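Local coordinates for protein LbaCas13a H328A (C2c2) (Lachnospiraceae bacterium NK4A179, PDB 5WLH) that binds pre-crRNA and probably acts as a CRISPR-Cas13a ribonuclease that uses the bound guide to recognise and cut RNA, at residues 250-253 with 257-260; 456-461 with 486-491; 934-939 with 950-955. One frame throughout, in Å; residues are numbered along the deposited sequence.

Interaction 1: residues 250-253 with 257-260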
# COMPACT_ATOMS: atom_id res chain seq x y z
N VAL A 250 -1.62 -16.13 15.79
CA VAL A 250 -1.08 -17.47 15.98
C VAL A 250 -0.11 -17.44 17.15
O VAL A 250 0.63 -16.46 17.33
CB VAL A 250 -0.38 -17.97 14.70
CG1 VAL A 250 0.44 -19.24 14.97
CG2 VAL A 250 -1.43 -18.18 13.58
N GLN A 251 -0.12 -18.49 17.97
CA GLN A 251 0.80 -18.59 19.09
C GLN A 251 1.17 -20.05 19.29
O GLN A 251 0.43 -20.94 18.86
CB GLN A 251 0.21 -18.03 20.40
CG GLN A 251 -0.02 -16.52 20.43
CD GLN A 251 1.28 -15.73 20.48
OE1 GLN A 251 2.38 -16.29 20.40
NE2 GLN A 251 1.16 -14.41 20.60
N PRO A 252 2.29 -20.32 19.93
CA PRO A 252 2.63 -21.71 20.23
C PRO A 252 1.77 -22.25 21.35
O PRO A 252 1.37 -21.53 22.27
CB PRO A 252 4.11 -21.64 20.63
CG PRO A 252 4.36 -20.23 20.99
CD PRO A 252 3.38 -19.38 20.26
N GLU A 253 1.46 -23.55 21.25
CA GLU A 253 0.73 -24.27 22.28
C GLU A 253 1.72 -24.97 23.21
O GLU A 253 2.91 -24.64 23.21
CB GLU A 253 -0.23 -25.29 21.65
CG GLU A 253 -1.12 -24.75 20.57
CD GLU A 253 -2.33 -25.64 20.35
OE1 GLU A 253 -3.38 -25.34 20.95
OE2 GLU A 253 -2.24 -26.63 19.58
N LYS A 257 3.94 -26.31 19.20
CA LYS A 257 3.30 -26.28 17.89
C LYS A 257 2.56 -24.96 17.74
O LYS A 257 1.90 -24.50 18.67
CB LYS A 257 2.30 -27.43 17.73
CG LYS A 257 2.91 -28.82 17.91
CD LYS A 257 4.11 -29.00 17.00
CE LYS A 257 4.87 -30.29 17.28
NZ LYS A 257 6.04 -30.41 16.36
N PHE A 258 2.67 -24.35 16.56
CA PHE A 258 1.91 -23.13 16.30
C PHE A 258 0.47 -23.49 15.96
O PHE A 258 0.22 -24.44 15.22
CB PHE A 258 2.52 -22.37 15.11
CG PHE A 258 3.71 -21.51 15.46
CD1 PHE A 258 3.64 -20.57 16.47
CD2 PHE A 258 4.87 -21.61 14.71
CE1 PHE A 258 4.73 -19.75 16.75
CE2 PHE A 258 5.95 -20.80 14.98
CZ PHE A 258 5.87 -19.87 16.00
N ALA A 259 -0.48 -22.72 16.50
CA ALA A 259 -1.88 -22.88 16.15
C ALA A 259 -2.55 -21.52 16.26
O ALA A 259 -2.02 -20.60 16.89
CB ALA A 259 -2.58 -23.88 17.06
N ILE A 260 -3.75 -21.40 15.66
CA ILE A 260 -4.49 -20.15 15.80
C ILE A 260 -4.73 -19.89 17.27
O ILE A 260 -4.98 -20.81 18.06
CB ILE A 260 -5.81 -20.16 15.00
CG1 ILE A 260 -6.75 -21.27 15.54
CG2 ILE A 260 -5.52 -20.27 13.50
CD1 ILE A 260 -8.16 -21.23 14.96
O HOH W 1 -4.15 -21.98 20.39

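Interaction 2: residues 456-461 with 486-491. With nucleotides of chain B.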
# COMPACT_ATOMS: atom_id res chain seq x y z
N TYR A 456 6.90 -20.11 8.79
CA TYR A 456 7.98 -19.65 7.92
C TYR A 456 8.96 -18.76 8.67
O TYR A 456 10.18 -18.86 8.48
CB TYR A 456 7.41 -18.86 6.74
CG TYR A 456 8.49 -18.33 5.83
CD1 TYR A 456 9.22 -19.20 5.02
CD2 TYR A 456 8.80 -16.98 5.78
CE1 TYR A 456 10.20 -18.72 4.17
CE2 TYR A 456 9.79 -16.50 4.94
CZ TYR A 456 10.50 -17.39 4.14
OH TYR A 456 11.48 -16.95 3.30
N ASN A 457 8.44 -17.85 9.49
CA ASN A 457 9.32 -16.87 10.09
C ASN A 457 10.03 -17.41 11.32
O ASN A 457 11.17 -17.02 11.59
CB ASN A 457 8.52 -15.62 10.43
CG ASN A 457 8.27 -14.78 9.20
OD1 ASN A 457 9.16 -14.09 8.73
ND2 ASN A 457 7.08 -14.89 8.63
N TYR A 458 9.40 -18.32 12.05
CA TYR A 458 9.91 -18.71 13.35
C TYR A 458 10.19 -20.20 13.53
O TYR A 458 10.72 -20.58 14.58
CB TYR A 458 8.94 -18.25 14.44
CG TYR A 458 8.67 -16.77 14.40
CD1 TYR A 458 9.71 -15.85 14.27
CD2 TYR A 458 7.37 -16.28 14.49
CE1 TYR A 458 9.47 -14.49 14.23
CE2 TYR A 458 7.12 -14.91 14.45
CZ TYR A 458 8.17 -14.04 14.31
OH TYR A 458 7.94 -12.69 14.28
N ALA A 459 9.85 -21.06 12.56
CA ALA A 459 10.06 -22.49 12.75
C ALA A 459 10.79 -23.12 11.56
O ALA A 459 10.66 -24.32 11.32
CB ALA A 459 8.74 -23.22 13.00
N MET A 460 11.59 -22.33 10.83
CA MET A 460 12.33 -22.83 9.68
C MET A 460 13.78 -22.37 9.73
O MET A 460 14.40 -22.13 8.70
CB MET A 460 11.67 -22.38 8.37
CG MET A 460 10.23 -22.85 8.22
SD MET A 460 10.05 -24.63 8.01
CE MET A 460 10.72 -24.87 6.35
N ASP A 461 14.31 -22.22 10.95
CA ASP A 461 15.69 -21.77 11.15
C ASP A 461 16.70 -22.51 10.26
O ASP A 461 17.62 -21.90 9.71
CB ASP A 461 16.04 -22.00 12.63
CG ASP A 461 16.83 -20.87 13.23
OD1 ASP A 461 17.87 -20.50 12.65
OD2 ASP A 461 16.40 -20.39 14.31
N SER A 486 3.53 -8.40 19.24
CA SER A 486 3.15 -7.56 18.12
C SER A 486 4.38 -6.91 17.48
O SER A 486 4.44 -6.77 16.26
CB SER A 486 2.12 -6.51 18.55
OG SER A 486 2.59 -5.75 19.66
N PHE A 487 5.39 -6.56 18.28
CA PHE A 487 6.61 -5.99 17.72
C PHE A 487 7.27 -6.96 16.75
O PHE A 487 7.83 -6.55 15.72
CB PHE A 487 7.59 -5.62 18.83
CG PHE A 487 7.01 -4.69 19.85
CD1 PHE A 487 6.91 -3.33 19.57
CD2 PHE A 487 6.56 -5.16 21.06
CE1 PHE A 487 6.36 -2.44 20.49
CE2 PHE A 487 6.02 -4.29 22.00
CZ PHE A 487 5.93 -2.92 21.72
N ASP A 488 7.24 -8.27 17.08
CA ASP A 488 7.79 -9.28 16.18
C ASP A 488 7.16 -9.18 14.80
O ASP A 488 7.85 -9.29 13.77
CB ASP A 488 7.53 -10.70 16.73
CG ASP A 488 8.35 -11.02 17.96
OD1 ASP A 488 9.46 -10.49 18.09
OD2 ASP A 488 7.88 -11.83 18.78
N TYR A 489 5.84 -9.03 14.75
CA TYR A 489 5.16 -8.96 13.46
C TYR A 489 5.39 -7.62 12.78
O TYR A 489 5.37 -7.55 11.54
CB TYR A 489 3.68 -9.24 13.65
CG TYR A 489 3.33 -10.71 13.46
CD1 TYR A 489 4.25 -11.71 13.76
CD2 TYR A 489 2.09 -11.09 12.97
CE1 TYR A 489 3.93 -13.06 13.57
CE2 TYR A 489 1.75 -12.43 12.78
CZ TYR A 489 2.67 -13.40 13.08
OH TYR A 489 2.33 -14.71 12.88
N GLU A 490 5.58 -6.55 13.54
CA GLU A 490 5.99 -5.30 12.90
C GLU A 490 7.31 -5.48 12.15
O GLU A 490 7.46 -5.02 11.01
CB GLU A 490 6.09 -4.19 13.95
CG GLU A 490 4.75 -3.78 14.53
CD GLU A 490 4.89 -2.53 15.36
OE1 GLU A 490 4.63 -1.42 14.83
OE2 GLU A 490 5.31 -2.67 16.54
N LEU A 491 8.27 -6.17 12.77
CA LEU A 491 9.54 -6.43 12.09
C LEU A 491 9.33 -7.26 10.83
O LEU A 491 9.93 -6.97 9.79
CB LEU A 491 10.49 -7.15 13.04
CG LEU A 491 11.07 -6.33 14.21
CD1 LEU A 491 11.82 -7.27 15.13
CD2 LEU A 491 12.00 -5.25 13.69
P A B 26 0.23 -3.02 10.67
OP1 A B 26 0.36 -3.40 9.25
OP2 A B 26 -1.04 -2.54 11.25
O5' A B 26 0.70 -4.25 11.56
C5' A B 26 1.79 -5.08 11.18
C4' A B 26 1.62 -6.44 11.80
O4' A B 26 1.79 -6.32 13.24
C3' A B 26 0.24 -7.04 11.60
O3' A B 26 0.34 -8.46 11.60
C2' A B 26 -0.50 -6.57 12.84
O2' A B 26 -1.66 -7.31 13.18
C1' A B 26 0.59 -6.67 13.91
N9 A B 26 0.39 -5.70 14.97
C8 A B 26 0.85 -4.41 15.00
N7 A B 26 0.45 -3.75 16.07
C5 A B 26 -0.30 -4.67 16.77
C6 A B 26 -0.98 -4.57 18.00
N6 A B 26 -0.99 -3.43 18.70
N1 A B 26 -1.66 -5.65 18.42
C2 A B 26 -1.64 -6.77 17.68
N3 A B 26 -1.02 -6.98 16.52
C4 A B 26 -0.36 -5.88 16.11
P A B 25 -1.06 0.93 14.69
OP1 A B 25 -0.23 0.99 15.93
OP2 A B 25 -2.23 1.82 14.55
O5' A B 25 -0.08 1.20 13.47
C5' A B 25 -0.50 1.03 12.12
C4' A B 25 0.54 0.31 11.31
O4' A B 25 1.67 1.20 11.06
C3' A B 25 1.12 -0.94 11.97
O3' A B 25 1.35 -1.92 10.96
C2' A B 25 2.48 -0.48 12.47
O2' A B 25 3.44 -1.51 12.60
C1' A B 25 2.87 0.51 11.37
N9 A B 25 3.92 1.44 11.77
C8 A B 25 4.17 1.93 13.03
N7 A B 25 5.23 2.70 13.08
C5 A B 25 5.70 2.69 11.77
C6 A B 25 6.80 3.32 11.17
N6 A B 25 7.64 4.10 11.85
N1 A B 25 7.00 3.10 9.85
C2 A B 25 6.16 2.32 9.18
N3 A B 25 5.09 1.67 9.64
C4 A B 25 4.92 1.91 10.96
P U B 27 -0.69 -9.34 10.74
OP1 U B 27 -2.04 -9.18 11.27
OP2 U B 27 -0.17 -10.73 10.59
O5' U B 27 -0.64 -8.65 9.31
C5' U B 27 -1.31 -9.22 8.21
C4' U B 27 -1.62 -8.13 7.22
O4' U B 27 -2.75 -7.36 7.72
C3' U B 27 -0.49 -7.11 7.00
O3' U B 27 -0.42 -6.78 5.63
C2' U B 27 -1.00 -5.87 7.73
O2' U B 27 -0.48 -4.64 7.24
C1' U B 27 -2.49 -6.01 7.46
N1 U B 27 -3.39 -5.13 8.22
C2 U B 27 -4.57 -4.78 7.58
O2 U B 27 -4.89 -5.24 6.50
N3 U B 27 -5.38 -3.91 8.27
C4 U B 27 -5.11 -3.36 9.51
O4 U B 27 -5.92 -2.57 10.01
C5 U B 27 -3.85 -3.75 10.08
C6 U B 27 -3.04 -4.60 9.43
O HOH W 2 9.95 -11.04 13.85

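Interaction 3: residues 934-939 with 950-955. With nucleotides of chain B.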
# COMPACT_ATOMS: atom_id res chain seq x y z
N ASP A 934 12.06 2.25 14.64
CA ASP A 934 10.93 2.65 15.46
C ASP A 934 10.37 1.47 16.25
O ASP A 934 9.95 1.63 17.40
CB ASP A 934 9.85 3.28 14.58
CG ASP A 934 8.75 3.93 15.38
OD1 ASP A 934 9.04 4.94 16.06
OD2 ASP A 934 7.61 3.43 15.35
N ILE A 935 10.37 0.29 15.65
CA ILE A 935 9.91 -0.91 16.35
C ILE A 935 10.81 -1.21 17.53
O ILE A 935 10.33 -1.50 18.64
CB ILE A 935 9.85 -2.11 15.40
CG1 ILE A 935 8.85 -1.87 14.26
CG2 ILE A 935 9.45 -3.37 16.21
CD1 ILE A 935 9.14 -2.74 13.03
N TYR A 936 12.12 -1.22 17.30
CA TYR A 936 13.03 -1.51 18.39
C TYR A 936 12.92 -0.44 19.47
O TYR A 936 13.01 -0.74 20.67
CB TYR A 936 14.45 -1.62 17.86
CG TYR A 936 14.71 -2.97 17.22
CD1 TYR A 936 14.57 -4.14 17.96
CD2 TYR A 936 15.07 -3.07 15.89
CE1 TYR A 936 14.79 -5.38 17.38
CE2 TYR A 936 15.30 -4.31 15.30
CZ TYR A 936 15.16 -5.45 16.05
OH TYR A 936 15.39 -6.67 15.47
N ARG A 937 12.74 0.81 19.06
CA ARG A 937 12.55 1.90 20.01
C ARG A 937 11.36 1.62 20.92
O ARG A 937 11.45 1.77 22.15
CB ARG A 937 12.36 3.21 19.25
CG ARG A 937 12.14 4.43 20.12
CD ARG A 937 11.81 5.64 19.23
NE ARG A 937 10.50 5.55 18.59
CZ ARG A 937 9.34 5.74 19.21
NH1 ARG A 937 9.30 6.03 20.51
NH2 ARG A 937 8.20 5.62 18.53
N ARG A 938 10.23 1.24 20.33
CA ARG A 938 9.02 1.01 21.10
C ARG A 938 9.10 -0.29 21.89
O ARG A 938 8.64 -0.35 23.04
CB ARG A 938 7.79 1.05 20.18
CG ARG A 938 7.47 2.47 19.69
CD ARG A 938 6.21 2.51 18.81
NE ARG A 938 6.51 2.07 17.44
CZ ARG A 938 6.18 0.87 16.96
NH1 ARG A 938 5.57 -0.01 17.74
NH2 ARG A 938 6.48 0.54 15.71
N ALA A 939 9.70 -1.34 21.32
CA ALA A 939 9.96 -2.54 22.10
C ALA A 939 10.83 -2.21 23.30
O ALA A 939 10.55 -2.66 24.42
CB ALA A 939 10.64 -3.61 21.23
N ILE A 950 16.15 -9.28 12.71
CA ILE A 950 16.14 -8.21 11.73
C ILE A 950 16.96 -7.07 12.34
O ILE A 950 16.56 -6.48 13.35
CB ILE A 950 14.71 -7.79 11.38
CG1 ILE A 950 14.08 -8.87 10.47
CG2 ILE A 950 14.68 -6.44 10.69
CD1 ILE A 950 12.68 -9.30 10.85
N ALA A 951 18.12 -6.78 11.75
CA ALA A 951 19.01 -5.78 12.30
C ALA A 951 18.57 -4.37 11.91
O ALA A 951 17.88 -4.16 10.91
CB ALA A 951 20.44 -6.02 11.82
N GLU A 952 18.99 -3.39 12.72
CA GLU A 952 18.73 -2.00 12.38
C GLU A 952 19.68 -1.46 11.31
O GLU A 952 19.34 -0.51 10.61
CB GLU A 952 18.82 -1.10 13.62
CG GLU A 952 17.68 -1.28 14.61
CD GLU A 952 17.89 -0.49 15.89
OE1 GLU A 952 17.98 0.75 15.82
OE2 GLU A 952 17.97 -1.12 16.97
N ASP A 953 20.87 -2.06 11.18
CA ASP A 953 21.94 -1.47 10.39
C ASP A 953 22.35 -2.31 9.19
O ASP A 953 23.22 -1.90 8.43
CB ASP A 953 23.16 -1.23 11.28
CG ASP A 953 23.62 -2.50 12.01
OD1 ASP A 953 22.92 -3.53 11.95
OD2 ASP A 953 24.70 -2.46 12.65
N LYS A 954 21.74 -3.47 8.99
CA LYS A 954 22.12 -4.35 7.90
C LYS A 954 20.87 -4.96 7.28
O LYS A 954 19.84 -5.09 7.93
CB LYS A 954 23.05 -5.47 8.37
CG LYS A 954 24.43 -4.96 8.76
CD LYS A 954 25.23 -6.04 9.47
CE LYS A 954 26.55 -6.29 8.78
NZ LYS A 954 27.55 -5.26 9.16
N ILE A 955 21.00 -5.35 6.02
CA ILE A 955 19.95 -6.04 5.29
C ILE A 955 20.63 -7.11 4.45
O ILE A 955 21.61 -6.84 3.76
CB ILE A 955 19.13 -5.07 4.41
CG1 ILE A 955 18.06 -5.81 3.62
CG2 ILE A 955 20.02 -4.23 3.49
CD1 ILE A 955 16.78 -5.99 4.39
P A B 25 -1.06 0.93 14.69
OP1 A B 25 -0.23 0.99 15.93
OP2 A B 25 -2.23 1.82 14.55
O5' A B 25 -0.08 1.20 13.47
C5' A B 25 -0.50 1.03 12.12
C4' A B 25 0.54 0.31 11.31
O4' A B 25 1.67 1.20 11.06
C3' A B 25 1.12 -0.94 11.97
O3' A B 25 1.35 -1.92 10.96
C2' A B 25 2.48 -0.48 12.47
O2' A B 25 3.44 -1.51 12.60
C1' A B 25 2.87 0.51 11.37
N9 A B 25 3.92 1.44 11.77
C8 A B 25 4.17 1.93 13.03
N7 A B 25 5.23 2.70 13.08
C5 A B 25 5.70 2.69 11.77
C6 A B 25 6.80 3.32 11.17
N6 A B 25 7.64 4.10 11.85
N1 A B 25 7.00 3.10 9.85
C2 A B 25 6.16 2.32 9.18
N3 A B 25 5.09 1.67 9.64
C4 A B 25 4.92 1.91 10.96

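Interaction 1: residues 250-253 with 257-260
The Phe258 ring lies against the strand across from it: the carbonyl carbon of Gln251 sits at its edge, in the ring plane, while the Pro252 N and a methyl of Val250 approach it obliquely. Phe258 and Pro252 run side by side and point the same way, and ring atom CE1 of Phe258 comes within 3.8 Å of Pro252 CD. Val250 crosses the phenylalanine at about a right angle; its CG1, turned anti to the backbone N (chi1 168°), rests 3.8 Å from Phe258 CB. Val250 packs on Ala450 and Ala454 of helix 429-458, and Phe258 on Ala454 and Tyr458, the alanines being small enough to let these side chains approach closely.

The other face carries Gln251 and Ala259. Glu253 lays its carboxylate beside Ala259, with CD 3.7 Å from the methyl CB, a place where a small side chain fits easily; OE1 of Glu253 forms a salt bridge with Lys281. Gln251 turns its amide outside the pair, to Ile484 N and Asn247 OD1.

The backbone does the joining. Gln251 N donates to Ala259 O at 3.0 Å, and Ala259 N returns a bond to Gln251 O at 3.1 Å. Pro252, lacking an N-H, stands in a non-hydrogen-bonded pair with Phe258, so its ring costs the sheet no bond. Its CA instead makes a CA-H...O contact with Lys257 O, 3.3 Å away, and the same oxygen accepts from Glu253 N at 2.8 Å. That last bond closes the hairpin beside the turn, just beyond the strands. This alternation is that of antiparallel pairing, and the three-residue link between the segments makes it a beta hairpin of two short strands, here set among helices.

Interaction 2: residues 456-461 with 486-491
A guide-RNA binding surface is backed here by a tyrosine pair: Tyr458, on the last turn of helix 429-458, meets Asp488 and Tyr489 on the first turns of helix 486-517, whose other side faces the RNA. The two side chains cross at a slant, and CE2 of Tyr458 lies at the edge of the Tyr489 ring, in its plane, 3.8 Å from Tyr489 CE1. The phenol OH of Tyr458 reaches past this edge to the helix, coming 3.2 Å from Asp488 CB. It makes no direct bond with the Asp488 carbonyl, because the angle is poor; a water in the plane of the Tyr458 ring fills the role, 2.6 Å from Tyr458 OH and donating to Asp488 O at 2.7 Å. A buried hydroxyl is thereby linked to the helix backbone. The Asp488 carboxylate turns the other way, to Ser485 N, just ahead of the helix.

Tyr489 is used along two edges of its ring. Its CD2 edge lies 3.4 Å from O3' of A26 of chain B, while U27 of chain B brings OP2 obliquely to the ring. The short side chain of Ser486 lets the A26 base of chain B come close, CB to C5 3.5 Å. Glu490, extended beyond CG, takes a hydrogen bond from O2' of A25 of chain B through OE1 at 2.5 Å, reading a group that only RNA carries.

Around the pair, Tyr480 stacks on Tyr458 and Lys453 of helix 429-458 makes a cation-pi contact with Tyr489, while helix 915-941 packs against Phe487 and Leu491.

Interaction 3: residues 934-939 with 950-955
The junction of helix 915-941 with the loop that leads into strand 954-955 is closed by Tyr936 beside the guide RNA. Its phenol OH donates to Ile950 O, which lies at the edge of the ring and in its plane; the modelled separation of 2.4 Å is very short and its exact value doubtful. Glu952 crosses the same ring obliquely, with CG 3.4 Å from Tyr936 CD2. Tyrosine suits the position because its ring spans the gap and ends in a donor; CG anti to the carbonyl carbon (chi1 -80°) directs it to the loop. His948 stacks on it.

On the same turn, with Asp934 directed away from the loop, the helix gathers charge. Arg937 grips OD1 of Asp934 side-on, through NE at 3.0 Å and NH2 at 2.7 Å, both from the same side of the carboxylate plane. Arg938 NE reaches Asp934 OD2 at 2.7 Å from above that plane. OD2 also lies 3.4 Å from N7 of A25 of chain B, close but without a bond.

An alanine at Asp934 removes the shared carboxylate, and Arg938 NE is likely to lose its acceptor, leaving the guanidinium to Glu490 and Tyr38 and less firmly set beside the adenine. Asp934, Glu490 and Asp40, which pairs with Arg937, thus share two guanidinium charges, a network that probably fixes Arg938 beside the base.

In the fold
Interactions 1, 2 and 3 follow one another along the chain, and interaction 2 touches both of the others. Toward interaction 1, at about 13 Å between centres, Phe258 CZ packs on Tyr458 CB at 3.8 Å, so the hairpin lies against the end of helix 429-458. Toward interaction 3, also about 13 Å between centres, Glu490 OE1 forms a salt bridge with Arg938 NH2 at 2.8 Å, while Ile935 CD1 packs 3.4 Å from Glu490 C. Interactions 1 and 3 do not meet; about 14 Å separates their nearest atoms. Nucleotide A25 of chain B lies beside interactions 2 and 3. The nearest atom of interaction 1 is about 7 Å from the bound nucleic acid.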